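Long-range contact in extracellular endo-alpha-(1->5)-L-arabinanase 1 (Bacillus subtilis, PDB 1UV4), which cleaves internal alpha-1,5-linked arabinofuranosyl bonds in linear arabinan and branched sugar beet arabinan during plant cell-wall breakdown: residues A147-L157 against G181-L189. Residues are numbered along the deposited sequence; the frame is centred on the assembly and turned at random. Where two conformers were deposited one is given.
Sequences AFGSFWSGIKL and GGALEAPTL. With EDO (1,2-ethanediol), chain F.
The ring of F151 lies with one face over the inverse gamma turn centred on A183, a CH-pi contact in which CA of A183 sits 3.8 Å from the ring centroid. With chi1 at -82°, CG stands anti to the carbonyl carbon, which swings the ring out over that turn; O of G182 lies over the same face, offset toward the rim beside CD2 and CG. F151 N donates a straight bond to O of L184 (3.0 Å), and A186 N reaches O of G149 through a weak one, a single bridge pairing S150 with E185. A water joins W152 N to O of G181.

Away from the type II' turn F151-G154, the contact is apolar. I155 divides its branches: CG2 presses on CB of P187 at 3.7 Å, CG1 meets CD1 of L184, and CD1 settles near P187 CD and E185 CA. L184 CD2 packs against CA of G154, while A147 CB rests on P187 CG (3.9 Å).

S150, F151 and W152 probably bind substrate, and E185 is the inferred proton donor. S150 OG lies beside CB of E185 (3.7 Å) and meets a water that gives a weak bond to OE1 of E185; the E185 side chain also touches that of D133, inferred to orient the proton donor.

In this five-bladed propeller, the hairpin of strands 144-148 and 155-160 in one blade thus packs against strand 184-192, the first strand of the next, which strand 195-203 flanks within its own sheet.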
loop_
_atom_site.group_PDB
_atom_site.type_symbol
_atom_site.label_atom_id
_atom_site.label_comp_id
_atom_site.label_asym_id
_atom_site.label_seq_id
_atom_site.Cartn_x
_atom_site.Cartn_y
_atom_site.Cartn_z
ATOM N N ALA A 147 -5.719 -4.717 5.378
ATOM C CA ALA A 147 -6.579 -3.972 4.437
ATOM C C ALA A 147 -6.031 -4.164 3.024
ATOM O O ALA A 147 -4.859 -4.448 2.804
ATOM C CB ALA A 147 -6.631 -2.542 4.803
ATOM N N PHE A 148 -6.916 -4.064 2.049
ATOM C CA PHE A 148 -6.518 -4.160 0.648
ATOM C C PHE A 148 -7.617 -3.638 -0.246
ATOM O O PHE A 148 -8.700 -3.331 0.164
ATOM C CB PHE A 148 -6.145 -5.602 0.264
ATOM C CG PHE A 148 -7.318 -6.558 0.261
ATOM C CD1 PHE A 148 -7.655 -7.246 1.413
ATOM C CD2 PHE A 148 -8.102 -6.720 -0.865
ATOM C CE1 PHE A 148 -8.705 -8.094 1.422
ATOM C CE2 PHE A 148 -9.189 -7.582 -0.855
ATOM C CZ PHE A 148 -9.483 -8.275 0.297
ATOM N N GLY A 149 -7.284 -3.498 -1.509
ATOM C CA GLY A 149 -8.248 -3.215 -2.568
ATOM C C GLY A 149 -7.833 -2.182 -3.590
ATOM O O GLY A 149 -6.938 -1.371 -3.394
ATOM N N SER A 150 -8.559 -2.198 -4.702
ATOM C CA SER A 150 -8.396 -1.309 -5.832
ATOM C C SER A 150 -9.586 -1.484 -6.757
ATOM O O SER A 150 -9.803 -2.579 -7.292
ATOM C CB SER A 150 -7.135 -1.666 -6.582
ATOM O OG SER A 150 -6.939 -0.827 -7.709
ATOM N N PHE A 151 -10.330 -0.413 -6.954
ATOM C CA PHE A 151 -11.463 -0.374 -7.894
ATOM C C PHE A 151 -12.561 -1.348 -7.482
ATOM O O PHE A 151 -12.577 -1.837 -6.344
ATOM C CB PHE A 151 -10.987 -0.507 -9.365
ATOM C CG PHE A 151 -10.500 0.776 -9.944
ATOM C CD1 PHE A 151 -9.228 1.243 -9.679
ATOM C CD2 PHE A 151 -11.361 1.587 -10.674
ATOM C CE1 PHE A 151 -8.797 2.442 -10.226
ATOM C CE2 PHE A 151 -10.923 2.800 -11.230
ATOM C CZ PHE A 151 -9.645 3.222 -10.991
ATOM N N TRP A 152 -13.545 -1.530 -8.344
ATOM C CA TRP A 152 -14.748 -2.289 -7.994
ATOM C C TRP A 152 -15.364 -1.699 -6.718
ATOM O O TRP A 152 -15.500 -0.473 -6.700
ATOM C CB TRP A 152 -14.494 -3.776 -7.991
ATOM C CG TRP A 152 -14.203 -4.334 -9.374
ATOM C CD1 TRP A 152 -15.111 -4.832 -10.273
ATOM C CD2 TRP A 152 -12.929 -4.387 -10.037
ATOM N NE1 TRP A 152 -14.474 -5.212 -11.444
ATOM C CE2 TRP A 152 -13.132 -4.979 -11.293
ATOM C CE3 TRP A 152 -11.615 -4.045 -9.671
ATOM C CZ2 TRP A 152 -12.093 -5.198 -12.211
ATOM C CZ3 TRP A 152 -10.602 -4.244 -10.587
ATOM C CH2 TRP A 152 -10.830 -4.821 -11.826
ATOM N N SER A 153 -15.731 -2.502 -5.715
ATOM C CA SER A 153 -16.436 -1.953 -4.536
ATOM C C SER A 153 -15.437 -1.416 -3.495
ATOM O O SER A 153 -15.877 -1.011 -2.405
ATOM C CB SER A 153 -17.390 -2.984 -3.914
ATOM O OG SER A 153 -16.721 -4.019 -3.244
ATOM N N GLY A 154 -14.126 -1.372 -3.828
ATOM C CA GLY A 154 -13.170 -0.623 -3.022
ATOM C C GLY A 154 -12.329 -1.385 -2.023
ATOM O O GLY A 154 -11.892 -2.487 -2.239
ATOM N N ILE A 155 -12.149 -0.758 -0.867
ATOM C CA ILE A 155 -11.242 -1.206 0.179
ATOM C C ILE A 155 -11.906 -2.117 1.189
ATOM O O ILE A 155 -12.986 -1.833 1.709
ATOM C CB ILE A 155 -10.659 0.007 0.888
ATOM C CG1 ILE A 155 -10.104 0.993 -0.167
ATOM C CG2 ILE A 155 -9.559 -0.393 1.887
ATOM C CD1 ILE A 155 -9.082 0.501 -1.083
ATOM N N LYS A 156 -11.225 -3.262 1.384
ATOM C CA LYS A 156 -11.682 -4.324 2.269
ATOM C C LYS A 156 -10.707 -4.480 3.430
ATOM O O LYS A 156 -9.570 -4.056 3.347
ATOM C CB LYS A 156 -11.787 -5.622 1.517
ATOM C CG LYS A 156 -12.640 -5.578 0.229
ATOM C CD LYS A 156 -14.052 -5.082 0.452
ATOM C CE LYS A 156 -14.797 -4.901 -0.826
ATOM N NZ LYS A 156 -16.199 -4.470 -0.562
ATOM N N LEU A 157 -11.188 -5.158 4.460
ATOM C CA LEU A 157 -10.469 -5.359 5.718
ATOM C C LEU A 157 -10.804 -6.728 6.323
ATOM O O LEU A 157 -11.945 -7.096 6.383
ATOM C CB LEU A 157 -10.828 -4.256 6.693
ATOM C CG LEU A 157 -10.232 -4.318 8.086
ATOM C CD1 LEU A 157 -8.778 -3.970 8.058
ATOM C CD2 LEU A 157 -11.026 -3.410 9.052
ATOM N N GLY A 181 -16.829 5.538 -10.034
ATOM C CA GLY A 181 -16.280 4.379 -10.679
ATOM C C GLY A 181 -15.459 3.457 -9.833
ATOM O O GLY A 181 -14.730 2.604 -10.364
ATOM N N GLY A 182 -15.562 3.586 -8.505
ATOM C CA GLY A 182 -14.730 2.824 -7.596
ATOM C C GLY A 182 -13.276 3.204 -7.673
ATOM O O GLY A 182 -12.417 2.434 -7.296
ATOM N N ALA A 183 -12.974 4.437 -8.079
ATOM C CA ALA A 183 -11.604 4.814 -8.348
ATOM C C ALA A 183 -10.843 5.185 -7.089
ATOM O O ALA A 183 -10.526 6.352 -6.821
ATOM C CB ALA A 183 -11.560 5.916 -9.385
ATOM N N LEU A 184 -10.555 4.170 -6.290
ATOM C CA LEU A 184 -9.692 4.306 -5.134
ATOM C C LEU A 184 -8.912 3.001 -4.911
ATOM O O LEU A 184 -9.314 1.950 -5.415
ATOM C CB LEU A 184 -10.464 4.687 -3.876
ATOM C CG LEU A 184 -11.214 3.572 -3.135
ATOM C CD1 LEU A 184 -11.779 4.130 -1.829
ATOM C CD2 LEU A 184 -12.266 3.008 -3.973
ATOM N N GLU A 185 -7.777 3.120 -4.234
ATOM C CA GLU A 185 -6.845 2.012 -4.052
ATOM C C GLU A 185 -5.913 2.268 -2.892
ATOM O O GLU A 185 -5.910 3.321 -2.297
ATOM C CB GLU A 185 -6.012 1.811 -5.334
ATOM C CG GLU A 185 -5.074 2.975 -5.651
ATOM C CD GLU A 185 -3.973 2.682 -6.684
ATOM O OE1 GLU A 185 -4.290 2.701 -7.875
ATOM O OE2 GLU A 185 -2.757 2.506 -6.344
ATOM N N ALA A 186 -5.109 1.266 -2.595
ATOM C CA ALA A 186 -3.850 1.505 -1.851
ATOM C C ALA A 186 -4.120 2.017 -0.451
ATOM O O ALA A 186 -3.617 3.027 -0.040
ATOM C CB ALA A 186 -2.935 2.448 -2.619
ATOM N N PRO A 187 -4.814 1.241 0.344
ATOM C CA PRO A 187 -5.020 1.685 1.721
ATOM C C PRO A 187 -3.749 1.684 2.578
ATOM O O PRO A 187 -2.840 0.906 2.403
ATOM C CB PRO A 187 -6.007 0.659 2.255
ATOM C CG PRO A 187 -5.651 -0.586 1.523
ATOM C CD PRO A 187 -5.387 -0.093 0.099
ATOM N N THR A 188 -3.775 2.607 3.555
ATOM C CA THR A 188 -2.863 2.577 4.689
ATOM C C THR A 188 -3.667 2.924 5.935
ATOM O O THR A 188 -4.558 3.722 5.881
ATOM C CB THR A 188 -1.626 3.526 4.470
ATOM O OG1 THR A 188 -0.681 3.325 5.545
ATOM C CG2 THR A 188 -1.978 4.970 4.508
ATOM N N LEU A 189 -3.398 2.231 7.032
ATOM C CA LEU A 189 -4.243 2.281 8.211
ATOM C C LEU A 189 -3.389 2.228 9.442
ATOM O O LEU A 189 -2.536 1.355 9.538
ATOM C CB LEU A 189 -5.214 1.080 8.142
ATOM C CG LEU A 189 -6.608 1.002 8.800
ATOM C CD1 LEU A 189 -7.151 2.310 9.219
ATOM C CD2 LEU A 189 -7.658 0.193 8.012
HETATM C C1 EDO F . -17.961 -7.470 2.711
HETATM O O1 EDO F . -18.260 -6.262 3.382
HETATM C C2 EDO F . -16.775 -7.258 1.806
HETATM O O2 EDO F . -17.221 -7.167 0.476
HETATM O O HOH W 1 -4.461 -0.041 -8.474
HETATM O O HOH W 2 -14.696 -0.204 -10.577
#